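Local coordinates for heat shock protease HtrA (Thermotoga maritima, PDB 1L1J), which probably acts as a heat-shock serine endopeptidase that cleaves proteins without ATP; the modelled chain is its trypsin-like protease domain, without the PDZ region, at residues A[30-33]-A[34-37]; A[48-51]-A[52-56]; A[84-87]-A[88-92]; A[110-114]-A[115-119]. All coordinates share one frame; numbering follows the deposited sequence.

Contact 1 (A[30-33]-A[34-37]); sequences FFDP and YFEQ
The chain passes from Asp-32 and Pro-33 into the helix that runs on to residue 42, and Phe-35 N donates to Asp-32 O at 2.8 Å. A weak bond of 3.4 Å, spanning four residues, runs from Gln-37 N to Pro-33 O. Just before the helix, Phe-31 is the centre of an inverse gamma turn.

The side chains meet in two pairs. The first is Phe-31 with Glu-36. Glu-36 is bent at chi2 (-98°), which folds its carboxylate back beside the ring. OE1 then comes to the ring edge, near its plane, 3.7 Å from Phe-31 CE2. Glu-36 CB lies 3.8 Å from the same CE2, so the aliphatic part of the glutamate also packs there.

This segment belongs to the loop and helix inserted between strands 17-23 and 54-64, which probably corresponds to the LA loop of HtrA proteases. It reaches the active-site region: the Phe-35 ring meets the His-74 ring edge-to-face, and His-74 is a predicted member of the charge relay system.

The second pair is Asp-32 with Phe-35. Carboxylate and ring planes are 53° apart, and OD2 approaches CD1 and CE1 of Phe-35 obliquely. Phe-35 CG is anti to its own carbonyl carbon (chi1 -61°). This swings the ring back toward the aspartate, with Phe-35 CD1 3.6 Å from Asp-32 O. The Tyr-34 side chain leads away from residues 30-33, and its OH is hydrogen-bonded to Gln-205 N.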
loop_
_atom_site.group_PDB
_atom_site.type_symbol
_atom_site.label_atom_id
_atom_site.label_comp_id
_atom_site.label_asym_id
_atom_site.label_seq_id
_atom_site.Cartn_x
_atom_site.Cartn_y
_atom_site.Cartn_z
ATOM N N PHE A 30 10.377 12.399 1.581
ATOM C CA PHE A 30 9.590 11.391 0.866
ATOM C C PHE A 30 8.938 12.006 -0.367
ATOM O O PHE A 30 7.967 11.471 -0.913
ATOM C CB PHE A 30 8.512 10.817 1.799
ATOM C CG PHE A 30 8.104 11.757 2.909
ATOM C CD1 PHE A 30 7.677 13.053 2.625
ATOM C CD2 PHE A 30 8.177 11.354 4.240
ATOM C CE1 PHE A 30 7.332 13.932 3.652
ATOM C CE2 PHE A 30 7.832 12.229 5.276
ATOM C CZ PHE A 30 7.409 13.520 4.980
ATOM N N PHE A 31 9.485 13.135 -0.797
ATOM C CA PHE A 31 8.975 13.841 -1.957
ATOM C C PHE A 31 9.712 13.365 -3.209
ATOM O O PHE A 31 10.350 14.170 -3.889
ATOM C CB PHE A 31 9.182 15.358 -1.780
ATOM C CG PHE A 31 8.171 16.212 -2.515
ATOM C CD1 PHE A 31 7.160 16.873 -1.814
ATOM C CD2 PHE A 31 8.228 16.353 -3.905
ATOM C CE1 PHE A 31 6.218 17.666 -2.485
ATOM C CE2 PHE A 31 7.294 17.140 -4.588
ATOM C CZ PHE A 31 6.285 17.798 -3.877
ATOM N N ASP A 32 9.652 12.068 -3.510
ATOM C CA ASP A 32 10.320 11.583 -4.715
ATOM C C ASP A 32 9.476 12.003 -5.916
ATOM O O ASP A 32 8.395 11.458 -6.151
ATOM C CB ASP A 32 10.499 10.062 -4.692
ATOM C CG ASP A 32 11.097 9.519 -5.994
ATOM O OD1 ASP A 32 11.993 10.170 -6.577
ATOM O OD2 ASP A 32 10.676 8.428 -6.432
ATOM N N PRO A 33 9.978 12.986 -6.690
ATOM C CA PRO A 33 9.382 13.589 -7.892
ATOM C C PRO A 33 8.558 12.685 -8.806
ATOM O O PRO A 33 7.682 13.169 -9.531
ATOM C CB PRO A 33 10.589 14.211 -8.612
ATOM C CG PRO A 33 11.795 13.514 -8.003
ATOM C CD PRO A 33 11.386 13.399 -6.567
ATOM N N TYR A 34 8.824 11.384 -8.780
ATOM C CA TYR A 34 8.063 10.476 -9.622
ATOM C C TYR A 34 6.617 10.440 -9.120
ATOM O O TYR A 34 5.672 10.636 -9.891
ATOM C CB TYR A 34 8.666 9.061 -9.584
ATOM C CG TYR A 34 8.187 8.171 -10.720
ATOM C CD1 TYR A 34 8.759 8.266 -11.992
ATOM C CD2 TYR A 34 7.103 7.305 -10.548
ATOM C CE1 TYR A 34 8.262 7.533 -13.069
ATOM C CE2 TYR A 34 6.593 6.572 -11.617
ATOM C CZ TYR A 34 7.176 6.694 -12.878
ATOM O OH TYR A 34 6.654 6.008 -13.955
ATOM N N PHE A 35 6.468 10.219 -7.815
ATOM C CA PHE A 35 5.168 10.107 -7.148
ATOM C C PHE A 35 4.261 11.344 -7.191
ATOM O O PHE A 35 3.044 11.226 -7.382
ATOM C CB PHE A 35 5.388 9.677 -5.692
ATOM C CG PHE A 35 6.067 8.342 -5.549
ATOM C CD1 PHE A 35 7.268 8.078 -6.205
ATOM C CD2 PHE A 35 5.514 7.350 -4.747
ATOM C CE1 PHE A 35 7.911 6.845 -6.070
ATOM C CE2 PHE A 35 6.149 6.112 -4.604
ATOM C CZ PHE A 35 7.354 5.864 -5.270
ATOM N N GLU A 36 4.841 12.523 -6.996
ATOM C CA GLU A 36 4.059 13.750 -7.032
ATOM C C GLU A 36 3.539 13.987 -8.442
ATOM O O GLU A 36 2.457 14.540 -8.627
ATOM C CB GLU A 36 4.911 14.931 -6.562
ATOM C CG GLU A 36 4.507 16.290 -7.109
ATOM C CD GLU A 36 5.348 16.705 -8.315
ATOM O OE1 GLU A 36 6.598 16.677 -8.205
ATOM O OE2 GLU A 36 4.765 17.063 -9.367
ATOM N N GLN A 37 4.299 13.544 -9.437
ATOM C CA GLN A 37 3.888 13.738 -10.813
ATOM C C GLN A 37 2.755 12.799 -11.197
ATOM O O GLN A 37 1.924 13.135 -12.048
ATOM C CB GLN A 37 5.070 13.536 -11.765
ATOM C CG GLN A 37 5.061 14.503 -12.957
ATOM C CD GLN A 37 5.898 14.020 -14.140
ATOM O OE1 GLN A 37 7.084 13.678 -13.996
ATOM N NE2 GLN A 37 5.281 13.990 -15.324
#

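Contact 2 (A[48-51]-A[52-56]); sequences PGFE and RQVAS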
loop_
_atom_site.group_PDB
_atom_site.type_symbol
_atom_site.label_atom_id
_atom_site.label_comp_id
_atom_site.label_asym_id
_atom_site.label_seq_id
_atom_site.Cartn_x
_atom_site.Cartn_y
_atom_site.Cartn_z
ATOM N N PRO A 48 -6.379 22.445 -5.534
ATOM C CA PRO A 48 -5.442 23.334 -6.220
ATOM C C PRO A 48 -4.133 23.475 -5.459
ATOM O O PRO A 48 -3.103 23.814 -6.045
ATOM C CB PRO A 48 -6.210 24.652 -6.289
ATOM C CG PRO A 48 -7.041 24.618 -5.036
ATOM C CD PRO A 48 -7.552 23.192 -5.046
ATOM N N GLY A 49 -4.182 23.204 -4.155
ATOM C CA GLY A 49 -3.002 23.330 -3.320
ATOM C C GLY A 49 -2.370 22.025 -2.886
ATOM O O GLY A 49 -1.955 21.878 -1.736
ATOM N N PHE A 50 -2.276 21.074 -3.806
ATOM C CA PHE A 50 -1.686 19.789 -3.479
ATOM C C PHE A 50 -0.200 19.910 -3.176
ATOM O O PHE A 50 0.199 19.821 -2.022
ATOM C CB PHE A 50 -1.892 18.798 -4.616
ATOM C CG PHE A 50 -1.637 17.383 -4.212
ATOM C CD1 PHE A 50 -2.487 16.747 -3.318
ATOM C CD2 PHE A 50 -0.518 16.706 -4.673
ATOM C CE1 PHE A 50 -2.224 15.460 -2.884
ATOM C CE2 PHE A 50 -0.245 15.418 -4.246
ATOM C CZ PHE A 50 -1.098 14.792 -3.349
ATOM N N GLU A 51 0.606 20.113 -4.217
ATOM C CA GLU A 51 2.059 20.254 -4.088
ATOM C C GLU A 51 2.492 20.991 -2.824
ATOM O O GLU A 51 3.035 20.389 -1.893
ATOM C CB GLU A 51 2.627 20.980 -5.312
ATOM C CG GLU A 51 2.730 20.113 -6.556
ATOM C CD GLU A 51 3.046 20.911 -7.815
ATOM O OE1 GLU A 51 2.191 21.716 -8.246
ATOM O OE2 GLU A 51 4.148 20.733 -8.380
ATOM N N ARG A 52 2.259 22.295 -2.787
ATOM C CA ARG A 52 2.641 23.080 -1.623
ATOM C C ARG A 52 2.222 22.396 -0.312
ATOM O O ARG A 52 3.046 22.217 0.584
ATOM C CB ARG A 52 2.027 24.486 -1.720
ATOM C CG ARG A 52 3.054 25.633 -1.701
ATOM C CD ARG A 52 2.414 26.971 -2.098
ATOM N NE ARG A 52 2.718 28.068 -1.173
ATOM C CZ ARG A 52 3.828 28.810 -1.191
ATOM N NH1 ARG A 52 4.775 28.591 -2.096
ATOM N NH2 ARG A 52 3.986 29.785 -0.298
ATOM N N GLN A 53 0.961 21.978 -0.220
ATOM C CA GLN A 53 0.445 21.353 0.997
ATOM C C GLN A 53 0.775 19.885 1.294
ATOM O O GLN A 53 0.873 19.506 2.462
ATOM C CB GLN A 53 -1.078 21.522 1.060
ATOM C CG GLN A 53 -1.553 22.977 1.066
ATOM C CD GLN A 53 -3.043 23.115 1.359
ATOM O OE1 GLN A 53 -3.495 22.882 2.484
ATOM N NE2 GLN A 53 -3.813 23.490 0.343
ATOM N N VAL A 54 0.949 19.059 0.266
ATOM C CA VAL A 54 1.206 17.634 0.491
ATOM C C VAL A 54 2.643 17.165 0.279
ATOM O O VAL A 54 3.349 17.636 -0.610
ATOM C CB VAL A 54 0.264 16.759 -0.378
ATOM C CG1 VAL A 54 0.433 15.289 -0.023
ATOM C CG2 VAL A 54 -1.176 17.177 -0.155
ATOM N N ALA A 55 3.062 16.219 1.108
ATOM C CA ALA A 55 4.410 15.687 1.032
ATOM C C ALA A 55 4.366 14.274 0.482
ATOM O O ALA A 55 5.263 13.844 -0.246
ATOM C CB ALA A 55 5.046 15.699 2.416
ATOM N N SER A 56 3.307 13.559 0.845
ATOM C CA SER A 56 3.101 12.190 0.392
ATOM C C SER A 56 1.653 11.738 0.502
ATOM O O SER A 56 0.965 11.996 1.497
ATOM C CB SER A 56 3.986 11.225 1.174
ATOM O OG SER A 56 5.078 10.803 0.377
#
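The short helix 50-53 and its exit into strand 54-64 bring Phe-50 and Val-54 together in a CH-pi contact. Val-54 CB sits over one face of the Phe-50 ring, 3.8 Å from the centroid and 14° off the ring normal. The methyls spread across the same ring: CG2 lies nearest CE1 and CD1, and CG1 is 3.7 Å from CZ. Phe-50 CG is anti to the backbone N (chi1 -165°), which brings the ring back over the valine although its CB points away.

Gly-49 is the N-cap residue. Its O accepts from Gln-53 N at 3.3 Å. The extended Gln-53 side chain, with CG beside its own backbone N, runs alongside Gly-49 O, and NE2 adds a weak bond to that oxygen at 3.2 Å. Val-54 N donates to Phe-50 O.

Val-54 is the first residue to leave the helix. Ala-55 and Ser-56 then both face Val-22 in a classic beta bulge, where the chain joins the seven-stranded antiparallel sheet. Elsewhere on the short helix, Glu-51 OE1 forms a salt bridge with Lys-40 NZ of helix 33-42.

Contact 3 (A[84-87]-A[88-92]); sequences VTML and DGSKY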
loop_
_atom_site.group_PDB
_atom_site.type_symbol
_atom_site.label_atom_id
_atom_site.label_comp_id
_atom_site.label_asym_id
_atom_site.label_seq_id
_atom_site.Cartn_x
_atom_site.Cartn_y
_atom_site.Cartn_z
ATOM N N VAL A 84 -4.504 9.862 8.357
ATOM C CA VAL A 84 -5.121 8.657 7.819
ATOM C C VAL A 84 -6.610 8.858 7.574
ATOM O O VAL A 84 -7.351 9.231 8.484
ATOM C CB VAL A 84 -4.924 7.456 8.771
ATOM C CG1 VAL A 84 -5.946 6.362 8.471
ATOM C CG2 VAL A 84 -3.525 6.906 8.600
ATOM N N THR A 85 -7.050 8.606 6.346
ATOM C CA THR A 85 -8.461 8.763 6.012
ATOM C C THR A 85 -9.079 7.392 5.671
ATOM O O THR A 85 -8.461 6.577 4.982
ATOM C CB THR A 85 -8.636 9.747 4.825
ATOM O OG1 THR A 85 -7.848 10.926 5.053
ATOM C CG2 THR A 85 -10.099 10.142 4.676
ATOM N N MET A 86 -10.292 7.138 6.161
ATOM C CA MET A 86 -10.957 5.861 5.919
ATOM C C MET A 86 -12.139 5.912 4.954
ATOM O O MET A 86 -12.633 6.982 4.592
ATOM C CB MET A 86 -11.429 5.249 7.242
ATOM C CG MET A 86 -10.432 4.314 7.911
ATOM S SD MET A 86 -11.122 3.549 9.402
ATOM C CE MET A 86 -12.017 2.111 8.764
ATOM N N LEU A 87 -12.592 4.729 4.551
ATOM C CA LEU A 87 -13.700 4.617 3.623
ATOM C C LEU A 87 -14.993 5.180 4.174
ATOM O O LEU A 87 -15.778 5.753 3.418
ATOM C CB LEU A 87 -13.926 3.156 3.215
ATOM C CG LEU A 87 -13.563 2.764 1.780
ATOM C CD1 LEU A 87 -14.128 1.388 1.499
ATOM C CD2 LEU A 87 -14.124 3.771 0.787
ATOM N N ASP A 88 -15.231 5.017 5.476
ATOM C CA ASP A 88 -16.471 5.534 6.055
ATOM C C ASP A 88 -16.447 7.064 6.075
ATOM O O ASP A 88 -17.473 7.705 6.279
ATOM C CB ASP A 88 -16.723 4.970 7.471
ATOM C CG ASP A 88 -15.689 5.433 8.492
ATOM O OD1 ASP A 88 -15.060 6.493 8.258
ATOM O OD2 ASP A 88 -15.526 4.744 9.534
ATOM N N GLY A 89 -15.268 7.637 5.839
ATOM C CA GLY A 89 -15.124 9.082 5.815
ATOM C C GLY A 89 -14.313 9.638 6.970
ATOM O O GLY A 89 -13.656 10.667 6.835
ATOM N N SER A 90 -14.353 8.939 8.103
ATOM C CA SER A 90 -13.642 9.342 9.318
ATOM C C SER A 90 -12.139 9.569 9.127
ATOM O O SER A 90 -11.489 8.830 8.392
ATOM C CB SER A 90 -13.873 8.293 10.422
ATOM O OG SER A 90 -13.356 7.019 10.067
ATOM N N LYS A 91 -11.591 10.584 9.794
ATOM C CA LYS A 91 -10.164 10.887 9.687
ATOM C C LYS A 91 -9.431 10.591 11.000
ATOM O O LYS A 91 -10.044 10.569 12.071
ATOM C CB LYS A 91 -9.966 12.351 9.265
ATOM C CG LYS A 91 -10.716 12.711 7.982
ATOM C CD LYS A 91 -9.966 13.691 7.074
ATOM C CE LYS A 91 -10.824 14.031 5.831
ATOM N NZ LYS A 91 -10.227 15.009 4.854
ATOM N N TYR A 92 -8.128 10.330 10.915
ATOM C CA TYR A 92 -7.343 10.012 12.106
ATOM C C TYR A 92 -5.906 10.483 12.040
ATOM O O TYR A 92 -5.423 10.972 11.016
ATOM C CB TYR A 92 -7.305 8.503 12.356
ATOM C CG TYR A 92 -8.648 7.835 12.419
ATOM C CD1 TYR A 92 -9.429 7.701 11.279
ATOM C CD2 TYR A 92 -9.154 7.357 13.628
ATOM C CE1 TYR A 92 -10.682 7.113 11.334
ATOM C CE2 TYR A 92 -10.411 6.761 13.698
ATOM C CZ TYR A 92 -11.171 6.646 12.544
ATOM O OH TYR A 92 -12.428 6.088 12.596
#
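The Tyr-92 ring has Val-84 O at its edge, in plane and 3.8 Å from CD1, while Met-86 approaches obliquely with SD 4.1 Å from CE1. This is a Met-aromatic contact, with the sulfur 47° off the ring normal. Outside the segments, the Phe-117 ring meets Tyr-92 with planes at about 80°.

The residues form the beta hairpin of strands 83-85 and 91-93, at one margin of the antiparallel sheet of the trypsin-like fold. Val-84 and Tyr-92 are its hydrogen-bonded pair. Val-84 N donates to Tyr-92 O, and Tyr-92 N returns a bond to Val-84 O. Thr-85 and Lys-91 are the non-hydrogen-bonded pair. Their side chains lie side by side, with Lys-91 CD 4.0 Å from Thr-85 OG1. Strand 17-23 pairs with strand 83-85 on the edge away from 91-93, through Thr-85 and Lys-19; Val-18 touches Met-86.

A type I turn from Met-86 to Gly-89 closes the hairpin, with Gly-89 N bonded to Met-86 O. Gly-89 has backbone angles that suit glycine. Asp-88 makes an Asx turn: its OD1 takes Ser-90 N at 2.6 Å, nearly along the C-O axis. The same oxygen accepts from Ser-90 OG through its syn lone pair. Ser-90 OG in turn accepts from Tyr-92 OH at 2.9 Å.

Contact 4 (A[110-114]-A[115-119]); sequences IKASD and KKFPY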
loop_
_atom_site.group_PDB
_atom_site.type_symbol
_atom_site.label_atom_id
_atom_site.label_comp_id
_atom_site.label_asym_id
_atom_site.label_seq_id
_atom_site.Cartn_x
_atom_site.Cartn_y
_atom_site.Cartn_z
ATOM N N ILE A 110 -3.560 3.918 14.622
ATOM C CA ILE A 110 -4.683 4.827 14.794
ATOM C C ILE A 110 -5.472 4.552 16.081
ATOM O O ILE A 110 -5.848 3.416 16.379
ATOM C CB ILE A 110 -5.624 4.748 13.569
ATOM C CG1 ILE A 110 -5.292 5.873 12.602
ATOM C CG2 ILE A 110 -7.070 4.839 13.988
ATOM C CD1 ILE A 110 -3.895 5.827 12.106
ATOM N N LYS A 111 -5.722 5.612 16.837
ATOM C CA LYS A 111 -6.449 5.517 18.094
ATOM C C LYS A 111 -7.867 4.980 17.878
ATOM O O LYS A 111 -8.616 5.497 17.044
ATOM C CB LYS A 111 -6.501 6.898 18.756
ATOM C CG LYS A 111 -5.340 7.824 18.362
ATOM C CD LYS A 111 -5.277 9.057 19.268
ATOM C CE LYS A 111 -4.395 10.163 18.687
ATOM N NZ LYS A 111 -5.050 10.873 17.547
ATOM N N ALA A 112 -8.226 3.946 18.636
ATOM C CA ALA A 112 -9.548 3.319 18.544
ATOM C C ALA A 112 -10.430 3.635 19.768
ATOM O O ALA A 112 -10.794 2.733 20.533
ATOM C CB ALA A 112 -9.386 1.797 18.386
ATOM N N SER A 113 -10.780 4.913 19.924
ATOM C CA SER A 113 -11.595 5.409 21.041
ATOM C C SER A 113 -12.499 4.373 21.710
ATOM O O SER A 113 -12.334 4.078 22.899
ATOM C CB SER A 113 -12.445 6.615 20.597
ATOM O OG SER A 113 -13.411 6.259 19.622
ATOM N N ASP A 114 -13.456 3.834 20.955
ATOM C CA ASP A 114 -14.380 2.830 21.489
ATOM C C ASP A 114 -14.315 1.508 20.717
ATOM O O ASP A 114 -13.727 0.528 21.190
ATOM C CB ASP A 114 -15.827 3.374 21.503
ATOM C CG ASP A 114 -16.292 3.880 20.134
ATOM O OD1 ASP A 114 -15.686 4.842 19.607
ATOM O OD2 ASP A 114 -17.273 3.315 19.593
ATOM N N LYS A 115 -14.913 1.484 19.530
ATOM C CA LYS A 115 -14.909 0.278 18.719
ATOM C C LYS A 115 -13.597 0.082 17.991
ATOM O O LYS A 115 -12.846 1.032 17.746
ATOM C CB LYS A 115 -16.067 0.288 17.707
ATOM C CG LYS A 115 -17.401 -0.156 18.301
ATOM C CD LYS A 115 -17.282 -1.556 18.920
ATOM C CE LYS A 115 -18.552 -1.968 19.669
ATOM N NZ LYS A 115 -18.446 -3.335 20.276
ATOM N N LYS A 116 -13.325 -1.176 17.670
ATOM C CA LYS A 116 -12.124 -1.532 16.953
ATOM C C LYS A 116 -12.430 -1.376 15.469
ATOM O O LYS A 116 -13.578 -1.127 15.086
ATOM C CB LYS A 116 -11.722 -2.962 17.301
ATOM C CG LYS A 116 -11.391 -3.142 18.787
ATOM C CD LYS A 116 -10.815 -4.531 19.100
ATOM C CE LYS A 116 -10.338 -4.610 20.548
ATOM N NZ LYS A 116 -9.642 -5.889 20.849
ATOM N N PHE A 117 -11.404 -1.520 14.639
ATOM C CA PHE A 117 -11.545 -1.357 13.198
ATOM C C PHE A 117 -11.603 -2.666 12.423
ATOM O O PHE A 117 -11.365 -3.747 12.974
ATOM C CB PHE A 117 -10.360 -0.559 12.670
ATOM C CG PHE A 117 -10.140 0.740 13.377
ATOM C CD1 PHE A 117 -10.948 1.837 13.114
ATOM C CD2 PHE A 117 -9.112 0.872 14.302
ATOM C CE1 PHE A 117 -10.733 3.054 13.761
ATOM C CE2 PHE A 117 -8.891 2.085 14.956
ATOM C CZ PHE A 117 -9.704 3.177 14.684
ATOM N N PRO A 118 -11.951 -2.584 11.129
ATOM C CA PRO A 118 -12.019 -3.772 10.271
ATOM C C PRO A 118 -10.576 -4.060 9.854
ATOM O O PRO A 118 -9.762 -3.138 9.755
ATOM C CB PRO A 118 -12.885 -3.307 9.106
ATOM C CG PRO A 118 -12.559 -1.843 9.013
ATOM C CD PRO A 118 -12.573 -1.425 10.461
ATOM N N TYR A 119 -10.250 -5.321 9.613
ATOM C CA TYR A 119 -8.879 -5.646 9.249
ATOM C C TYR A 119 -8.755 -6.798 8.272
ATOM O O TYR A 119 -9.648 -7.644 8.167
ATOM C CB TYR A 119 -8.087 -5.987 10.505
ATOM C CG TYR A 119 -8.651 -7.184 11.219
ATOM C CD1 TYR A 119 -7.949 -8.387 11.262
ATOM C CD2 TYR A 119 -9.915 -7.131 11.816
ATOM C CE1 TYR A 119 -8.491 -9.517 11.886
ATOM C CE2 TYR A 119 -10.467 -8.250 12.437
ATOM C CZ TYR A 119 -9.750 -9.441 12.468
ATOM O OH TYR A 119 -10.284 -10.550 13.088
#
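Phe-117 and Ala-112 meet across the loop, with Ala-112 CB 3.5 Å from Phe-117 CE2. The methyl comes at the ring obliquely. At the ring edge, in plane, lies Lys-111 O, 3.5 Å from CZ. Ile-110 CG2 also packs against this end of the ring, its side chain at about a right angle to that of Phe-117, though the modelled separation is doubtful. No hydrogen bond joins the two halves of the loop.

This is the connection from strand 105-109 to strand 121-122, which carries the chain from the first sheet to the second in the two-barrel trypsin-like fold. Phe-117 CG is anti to the carbonyl carbon (chi1 -53°), and the ring reaches back toward residues 110-112.

Further out, strand 54-64 contributes Ile-62 against Phe-117. Backbone bonds tie Phe-117 to Pro-65 and Ile-110 to Gly-67, so both are held to residues 65-67, between strands 54-64 and 68-72.

At the exposed tip, Asp-114 and Lys-115 cross at about a right angle. Their charged ends do not meet: Asp-114 OD2 and Lys-115 NZ are 6.8 Å apart. The other carboxylate oxygen, Asp-114 OD1, accepts from Ser-113 OG at 2.7 Å through its anti lone pair.

Overall arrangement
Contacts 1, 2 and 4 lie at the surface; contact 3 is partly buried. They form two touching pairs. Contacts 1 and 2 have centres 11 Å apart and lie in the insertion after strand 17-23, contact 2 running on into strand 54-64. Phe-31 meets the Val-54 carbonyl and Phe-30 lies against Ala-55. The carboxylates of Glu-36 and Glu-51 come close as like charges. Contacts 3 and 4 also have centres 11 Å apart, joined by Tyr-92 and Val-84 packing on Ile-110. Contacts 2 and 3 reach the same sheet without touching. Helix starts and aromatic packing mark the first pair; strand pairing and side-chain hydrogen bonds mark contact 3, and apolar packing contact 4. Contact 1 alone touches a predicted catalytic residue.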